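Local coordinates for protein carbohydrate deacetylase (Enterococcus faecalis, PDB 2I5I) that probably removes acetyl groups from acetylated carbohydrates, a magnesium-dependent hydrolysis that would serve the breakdown of oligosaccharides, at residues T66-Q71 with S95-K100; Y182-K187 with E192-L197; L59-H64 with I115-S120. All coordinates share one frame; numbering follows the deposited sequence.

Contact 1: T66-Q71 with S95-K100; sequences TLTLNQ and SIFEEK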
# COMPACT_ATOMS: atom_id res chain seq x y z
N THR A 66 10.23 17.89 -24.35
CA THR A 66 9.60 18.11 -25.62
C THR A 66 9.51 19.59 -26.02
O THR A 66 9.46 20.51 -25.20
CB THR A 66 8.16 17.52 -25.64
OG1 THR A 66 7.64 17.59 -26.97
CG2 THR A 66 7.27 18.31 -24.73
N LEU A 67 9.50 19.76 -27.34
CA LEU A 67 9.22 21.01 -27.99
C LEU A 67 8.12 20.85 -29.04
O LEU A 67 7.76 21.82 -29.70
CB LEU A 67 10.47 21.56 -28.70
CG LEU A 67 11.58 22.05 -27.77
CD1 LEU A 67 12.82 22.46 -28.57
CD2 LEU A 67 11.12 23.20 -26.89
N THR A 68 7.59 19.63 -29.21
CA THR A 68 6.78 19.34 -30.39
C THR A 68 5.58 18.45 -30.07
O THR A 68 4.96 17.89 -30.97
CB THR A 68 7.63 18.62 -31.46
OG1 THR A 68 8.07 17.37 -30.92
CG2 THR A 68 8.90 19.38 -31.82
N LEU A 69 5.25 18.28 -28.79
CA LEU A 69 4.17 17.36 -28.42
C LEU A 69 2.85 17.88 -28.99
O LEU A 69 2.38 18.97 -28.68
CB LEU A 69 4.08 17.15 -26.93
CG LEU A 69 3.06 16.17 -26.35
CD1 LEU A 69 3.40 14.73 -26.69
CD2 LEU A 69 2.98 16.31 -24.83
N ASN A 70 2.27 17.05 -29.85
CA ASN A 70 1.00 17.34 -30.48
C ASN A 70 -0.04 17.64 -29.40
O ASN A 70 -0.18 16.90 -28.45
CB ASN A 70 0.61 16.19 -31.39
CG ASN A 70 -0.66 16.43 -32.18
OD1 ASN A 70 -1.54 15.58 -32.07
ND2 ASN A 70 -0.79 17.50 -32.96
N GLN A 71 -0.72 18.76 -29.57
CA GLN A 71 -1.89 19.20 -28.85
C GLN A 71 -1.60 19.55 -27.40
O GLN A 71 -2.47 19.55 -26.53
CB GLN A 71 -2.98 18.13 -28.94
CG GLN A 71 -3.57 18.04 -30.36
CD GLN A 71 -4.48 16.83 -30.46
OE1 GLN A 71 -4.24 15.95 -31.30
NE2 GLN A 71 -5.46 16.80 -29.58
N SER A 95 7.87 19.10 -37.81
CA SER A 95 8.26 19.43 -39.17
C SER A 95 8.73 20.88 -39.26
O SER A 95 9.55 21.21 -40.12
CB SER A 95 7.13 19.26 -40.17
OG SER A 95 6.35 20.46 -40.19
N ILE A 96 8.23 21.76 -38.38
CA ILE A 96 8.64 23.16 -38.57
C ILE A 96 9.25 23.83 -37.36
O ILE A 96 9.54 25.03 -37.43
CB ILE A 96 7.42 23.98 -39.05
CG1 ILE A 96 6.16 23.77 -38.22
CG2 ILE A 96 7.16 23.71 -40.53
CD1 ILE A 96 5.37 25.03 -37.94
N PHE A 97 9.48 23.11 -36.26
CA PHE A 97 9.90 23.76 -35.02
C PHE A 97 11.34 24.27 -35.06
O PHE A 97 11.61 25.31 -34.44
CB PHE A 97 9.76 22.80 -33.83
CG PHE A 97 10.96 21.91 -33.57
CD1 PHE A 97 11.15 20.75 -34.29
CD2 PHE A 97 11.89 22.28 -32.61
CE1 PHE A 97 12.24 19.94 -34.05
CE2 PHE A 97 12.99 21.47 -32.36
CZ PHE A 97 13.16 20.30 -33.07
N GLU A 98 12.21 23.53 -35.74
CA GLU A 98 13.65 23.79 -35.63
C GLU A 98 13.99 25.24 -35.97
O GLU A 98 14.86 25.84 -35.34
CB GLU A 98 14.44 22.83 -36.51
CG GLU A 98 15.92 22.89 -36.24
CD GLU A 98 16.77 22.10 -37.20
OE1 GLU A 98 16.27 21.62 -38.23
OE2 GLU A 98 17.98 21.98 -36.90
N GLU A 99 13.28 25.77 -36.95
CA GLU A 99 13.44 27.10 -37.51
C GLU A 99 12.86 28.19 -36.62
O GLU A 99 13.22 29.36 -36.69
CB GLU A 99 12.77 27.17 -38.89
N LYS A 100 11.92 27.82 -35.75
CA LYS A 100 11.26 28.89 -35.00
C LYS A 100 11.89 29.15 -33.65
O LYS A 100 11.94 30.27 -33.17
CB LYS A 100 9.79 28.51 -34.81
CG LYS A 100 9.07 28.21 -36.12
CD LYS A 100 8.05 29.29 -36.39
CE LYS A 100 7.60 29.28 -37.85
NZ LYS A 100 7.12 30.64 -38.22

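Contact 2: Y182-K187 with E192-L197; sequences YQFYDK and ETILQL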
# COMPACT_ATOMS: atom_id res chain seq x y z
N TYR A 182 17.83 2.72 -32.28
CA TYR A 182 16.57 3.36 -32.56
C TYR A 182 15.72 2.60 -33.59
O TYR A 182 14.69 3.14 -33.99
CB TYR A 182 16.82 4.79 -33.08
CG TYR A 182 17.62 4.79 -34.37
CD1 TYR A 182 19.01 4.72 -34.33
CD2 TYR A 182 17.01 4.85 -35.61
CE1 TYR A 182 19.76 4.72 -35.49
CE2 TYR A 182 17.75 4.85 -36.79
CZ TYR A 182 19.13 4.78 -36.71
OH TYR A 182 19.88 4.78 -37.87
N GLN A 183 16.15 1.44 -34.04
CA GLN A 183 15.60 0.82 -35.24
C GLN A 183 14.26 0.11 -35.01
O GLN A 183 13.57 -0.18 -36.00
CB GLN A 183 16.61 -0.17 -35.83
CG GLN A 183 17.80 0.55 -36.46
CD GLN A 183 18.98 0.61 -35.51
OE1 GLN A 183 18.80 0.63 -34.29
NE2 GLN A 183 20.18 0.64 -36.06
N PHE A 184 13.92 -0.11 -33.75
CA PHE A 184 12.69 -0.85 -33.42
C PHE A 184 11.49 0.06 -33.48
O PHE A 184 11.11 0.65 -32.47
CB PHE A 184 12.83 -1.50 -32.05
CG PHE A 184 11.72 -2.45 -31.67
CD1 PHE A 184 11.54 -3.67 -32.31
CD2 PHE A 184 10.87 -2.11 -30.62
CE1 PHE A 184 10.53 -4.54 -31.93
CE2 PHE A 184 9.85 -2.96 -30.25
CZ PHE A 184 9.69 -4.17 -30.91
N TYR A 185 10.89 0.21 -34.66
CA TYR A 185 9.87 1.18 -34.91
C TYR A 185 9.10 0.92 -36.21
O TYR A 185 9.70 0.63 -37.24
CB TYR A 185 10.49 2.59 -34.98
CG TYR A 185 9.48 3.65 -35.34
CD1 TYR A 185 8.55 4.11 -34.41
CD2 TYR A 185 9.46 4.17 -36.62
CE1 TYR A 185 7.63 5.08 -34.76
CE2 TYR A 185 8.53 5.14 -36.97
CZ TYR A 185 7.62 5.59 -36.05
OH TYR A 185 6.72 6.55 -36.42
N ASP A 186 7.79 1.06 -36.11
CA ASP A 186 6.88 0.98 -37.26
C ASP A 186 7.16 -0.19 -38.17
O ASP A 186 6.96 -1.35 -37.78
CB ASP A 186 6.92 2.35 -37.96
CG ASP A 186 5.68 2.58 -38.80
OD1 ASP A 186 4.61 2.05 -38.43
OD2 ASP A 186 5.75 3.29 -39.83
N LYS A 187 7.63 -0.08 -39.42
CA LYS A 187 7.64 -1.29 -40.26
C LYS A 187 8.71 -2.29 -39.86
O LYS A 187 8.82 -3.38 -40.44
CB LYS A 187 7.75 -0.86 -41.72
CG LYS A 187 6.57 0.01 -42.14
CD LYS A 187 5.34 -0.83 -42.46
N GLU A 192 12.42 -10.41 -35.03
CA GLU A 192 13.65 -10.50 -35.80
C GLU A 192 14.50 -9.25 -35.62
O GLU A 192 15.71 -9.34 -35.38
CB GLU A 192 13.35 -10.76 -37.29
N THR A 193 13.87 -8.08 -35.71
CA THR A 193 14.57 -6.82 -35.52
C THR A 193 15.27 -6.83 -34.17
O THR A 193 16.41 -6.38 -34.04
CB THR A 193 13.62 -5.62 -35.62
OG1 THR A 193 13.03 -5.53 -36.92
CG2 THR A 193 14.40 -4.31 -35.50
N ILE A 194 14.56 -7.35 -33.17
CA ILE A 194 15.06 -7.34 -31.80
C ILE A 194 16.29 -8.24 -31.68
O ILE A 194 17.24 -7.88 -31.00
CB ILE A 194 14.00 -7.80 -30.79
CG1 ILE A 194 12.87 -6.80 -30.56
CG2 ILE A 194 14.67 -8.21 -29.48
CD1 ILE A 194 13.29 -5.55 -29.82
N LEU A 195 16.25 -9.40 -32.33
CA LEU A 195 17.38 -10.32 -32.26
C LEU A 195 18.59 -9.65 -32.92
O LEU A 195 19.69 -9.70 -32.37
CB LEU A 195 17.08 -11.66 -32.93
CG LEU A 195 15.85 -12.42 -32.44
CD1 LEU A 195 15.66 -13.73 -33.17
CD2 LEU A 195 15.93 -12.69 -30.95
N GLN A 196 18.32 -9.04 -34.05
CA GLN A 196 19.28 -8.27 -34.82
C GLN A 196 19.97 -7.22 -33.97
O GLN A 196 21.19 -7.08 -33.93
CB GLN A 196 18.60 -7.55 -35.98
CG GLN A 196 18.53 -8.28 -37.31
CD GLN A 196 17.54 -7.57 -38.23
OE1 GLN A 196 17.72 -6.39 -38.52
NE2 GLN A 196 16.50 -8.28 -38.66
N LEU A 197 19.15 -6.43 -33.27
CA LEU A 197 19.74 -5.42 -32.41
C LEU A 197 20.55 -6.07 -31.30
O LEU A 197 21.56 -5.54 -30.86
CB LEU A 197 18.64 -4.53 -31.83
CG LEU A 197 17.90 -3.64 -32.81
CD1 LEU A 197 16.74 -2.93 -32.11
CD2 LEU A 197 18.82 -2.61 -33.46

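Contact 3: L59-H64 with I115-S120; sequences LAIGVH and ISFMKS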
# COMPACT_ATOMS: atom_id res chain seq x y z
N LEU A 59 10.17 0.10 -11.71
CA LEU A 59 10.42 0.71 -13.02
C LEU A 59 11.24 1.99 -12.92
O LEU A 59 10.90 2.89 -12.15
CB LEU A 59 9.10 0.96 -13.73
CG LEU A 59 9.14 1.71 -15.06
CD1 LEU A 59 9.99 0.97 -16.07
CD2 LEU A 59 7.74 1.94 -15.62
N ALA A 60 12.33 2.05 -13.69
CA ALA A 60 13.14 3.27 -13.66
C ALA A 60 12.53 4.31 -14.59
O ALA A 60 12.03 4.02 -15.67
CB ALA A 60 14.58 2.95 -14.01
N ILE A 61 12.55 5.58 -14.15
CA ILE A 61 11.87 6.62 -14.89
C ILE A 61 12.70 7.91 -15.05
O ILE A 61 13.15 8.45 -14.05
CB ILE A 61 10.54 7.00 -14.20
CG1 ILE A 61 9.64 5.78 -13.98
CG2 ILE A 61 9.81 8.09 -14.97
CD1 ILE A 61 8.36 6.13 -13.25
N GLY A 62 12.86 8.34 -16.29
CA GLY A 62 13.55 9.57 -16.65
C GLY A 62 12.58 10.59 -17.21
O GLY A 62 11.36 10.35 -17.33
N VAL A 63 13.10 11.76 -17.57
CA VAL A 63 12.24 12.85 -18.04
C VAL A 63 12.33 12.99 -19.56
O VAL A 63 13.42 13.09 -20.14
CB VAL A 63 12.55 14.17 -17.33
CG1 VAL A 63 14.02 14.58 -17.48
CG2 VAL A 63 11.66 15.30 -17.81
N HIS A 64 11.17 12.96 -20.21
CA HIS A 64 10.97 13.08 -21.63
C HIS A 64 10.71 14.54 -22.00
O HIS A 64 9.59 15.04 -21.98
CB HIS A 64 9.78 12.23 -22.06
CG HIS A 64 9.88 11.63 -23.43
ND1 HIS A 64 11.03 11.12 -23.95
CD2 HIS A 64 8.95 11.45 -24.40
CE1 HIS A 64 10.84 10.65 -25.17
NE2 HIS A 64 9.56 10.84 -25.47
N ILE A 115 11.73 20.66 -13.56
CA ILE A 115 11.16 21.00 -12.25
C ILE A 115 9.75 20.43 -12.10
O ILE A 115 9.37 19.97 -11.03
CB ILE A 115 11.13 22.52 -12.07
CG1 ILE A 115 12.57 23.03 -11.80
CG2 ILE A 115 10.19 22.99 -11.01
CD1 ILE A 115 12.95 23.98 -12.91
N SER A 116 9.00 20.43 -13.20
CA SER A 116 7.65 19.90 -13.23
C SER A 116 7.68 18.39 -12.96
O SER A 116 6.84 17.94 -12.18
CB SER A 116 6.95 20.20 -14.54
OG SER A 116 6.81 21.60 -14.70
N PHE A 117 8.59 17.66 -13.57
CA PHE A 117 8.75 16.25 -13.25
C PHE A 117 8.87 16.07 -11.74
O PHE A 117 8.25 15.15 -11.17
CB PHE A 117 9.98 15.66 -13.93
CG PHE A 117 10.24 14.17 -13.77
CD1 PHE A 117 10.78 13.57 -12.66
CD2 PHE A 117 9.88 13.33 -14.82
CE1 PHE A 117 10.95 12.20 -12.51
CE2 PHE A 117 10.05 11.96 -14.72
CZ PHE A 117 10.57 11.40 -13.58
N MSE A 118 9.74 16.88 -11.14
CA MSE A 118 10.07 16.62 -9.73
C MSE A 118 8.91 16.96 -8.80
O MSE A 118 8.97 16.65 -7.61
CB MSE A 118 11.39 17.31 -9.33
CG MSE A 118 12.56 16.56 -9.97
SE MSE A 118 14.25 17.16 -9.64
CE MSE A 118 13.99 18.90 -9.73
N LYS A 119 7.83 17.54 -9.30
CA LYS A 119 6.59 17.69 -8.53
C LYS A 119 5.98 16.33 -8.20
O LYS A 119 5.15 16.21 -7.30
CB LYS A 119 5.60 18.59 -9.27
CG LYS A 119 6.04 20.05 -9.31
CD LYS A 119 5.02 20.98 -9.94
CE LYS A 119 5.72 22.19 -10.54
NZ LYS A 119 4.77 23.11 -11.22
N SER A 120 6.43 15.29 -8.90
CA SER A 120 6.06 13.91 -8.61
C SER A 120 6.67 13.39 -7.32
O SER A 120 6.43 12.26 -6.89
CB SER A 120 6.50 13.07 -9.81
OG SER A 120 7.89 12.79 -9.74

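Contact 1: T66-Q71 with S95-K100
Thr-68 lays its methyl over one face of the Phe-97 ring, a CH-pi contact in which CG2 stands 3.9 Å from the ring centroid and 24° off the ring normal. The methyl is displaced toward the rim near CG and CD1; the closest pair is Thr-68 CG2 to Phe-97 CD1, 3.6 Å. Leu-67 comes from the same side of the ring plane but toward the CD2-CE2 edge, with its CD1 3.9 Å from Phe-97 CE2 in an oblique approach, and the two side chains run roughly at right angles. Both residues belong to the loop that leaves the C-terminal end of strand 60-65, the end at which parallel alpha/beta folds usually carry their active sites, and Phe-97 comes from the short helix 94-97. Leu-140 of helix 138-151 touches both Leu-67 and Phe-97, extending this apolar patch. On Thr-68 the two branches part company: with OG1 between the backbone N and the carbonyl carbon (chi1 63°), CG2 is left for the ring, while OG1 makes a weak hydrogen bond to His-131 ND1. The Thr-68 side chain also lies about 4 Å from that of His-130, a predicted magnesium ligand.

Contact 2: Y182-K187 with E192-L197
The backbone makes an inverse gamma turn centred on Phe-184, in the loop between strand 179-181 and helix 191-203, and the chain comes closest to the helix where the CA atoms of Phe-184 and Thr-193 are 6.6 Å apart. This is local strand-loop-helix packing in what appears to be the distorted (beta/alpha) barrel expected of YdjC-like deacetylases: residues just past a strand fold back on the first turns of the helix that follows. Ile-194 supplies the main contact with the Phe-184 ring. Its CD1 sits over one face, 3.7 Å from the centroid and 18° from the normal, a CH-pi arrangement, and its CG1 approaches Phe-184 CE1 to 3.5 Å. With CG trans to the backbone N (chi1 -172°), the phenyl group swings out to meet Ile-194. Thr-193 meets the same ring differently, with its methyl CG2 at the edge near the ring plane, while its OG1 is hydrogen-bonded to Ala-188 O, in the loop just before the helix. Ile-238 touches both Phe-184 and Ile-194, and through it helix 231-239 packs against both partners. Leu-197, one turn along from Thr-193, divides its two methyls: CD1 lies 4.2 Å from Phe-184 CB, whereas CD2 stands 3.3 Å from Gln-183 OE1, a buried amide oxygen that finds no polar partner in the model.

Contact 3: L59-H64 with I115-S120
Phe-117 points from helix 103-117 at strand 60-65, and its side chain can be followed toward the strand. CB leaves the backbone in that direction, and chi1 of -176° sets CG opposite the backbone N, carrying the ring alongside residues 61-63. The edge running CD2-CE2-CZ does the touching. Near the root, CD2 meets the branch point of Val-63, with CB at 3.8 Å and the methyl CG2 slightly farther. Next comes CE2, which lies 3.3 Å from Gly-62 O, an oblique approach to the backbone between the two side chains. At the tip, CZ reaches the Ile-61 methyl CG2 at 3.7 Å, and this methyl lies at the ring edge, close to its plane. The layout is that of a helix packed on a parallel beta-sheet, here with a single aromatic residue spanning three successive strand residues. Met-49 of helix 45-55 touches both Ile-61 and Phe-117, while Ile-115 and Lys-119 pack on Lys-6 and Leu-255 of the second subunit, consistent with the homodimer. At the backbone of Phe-117, the oxygen is gripped twice by Ser-120, through OG at 2.8 Å and the backbone N at 2.9 Å; OG is also hydrogen-bonded with Arg-122 N, joining the turn to the following loop. The main-chain pairing of Gly-62 is with Thr-36 and Ala-38 of strand 35-38. Across the interface itself carbon meets carbon, apart from Gly-62 O, where the ring edge may add a weak electrostatic attraction; the contact probably depends mainly on close apolar packing.

Overall arrangement
Contacts 1 and 3 are neighbours in sequence, since the residues 59-64 are followed, after one residue, by the loop 66-71, and contact 1 is nested inside the chain loop that contact 3 closes; their centres are nevertheless 21 Å apart. Contact 2 comes later in the chain, its centre 26 Å from that of contact 1 and 27 Å from that of contact 3, and lies across the chain's centre from contact 3. Contact 1 borders the predicted magnesium site at His-130. The strand of contact 3 also carries His-64, which takes no part in the packing but may, with Asp-13 and His-130, form a metal site that is empty here; Val-63 lies about 10 Å from His-130, side chain to side chain. Contact 2 packs the fold away from that site.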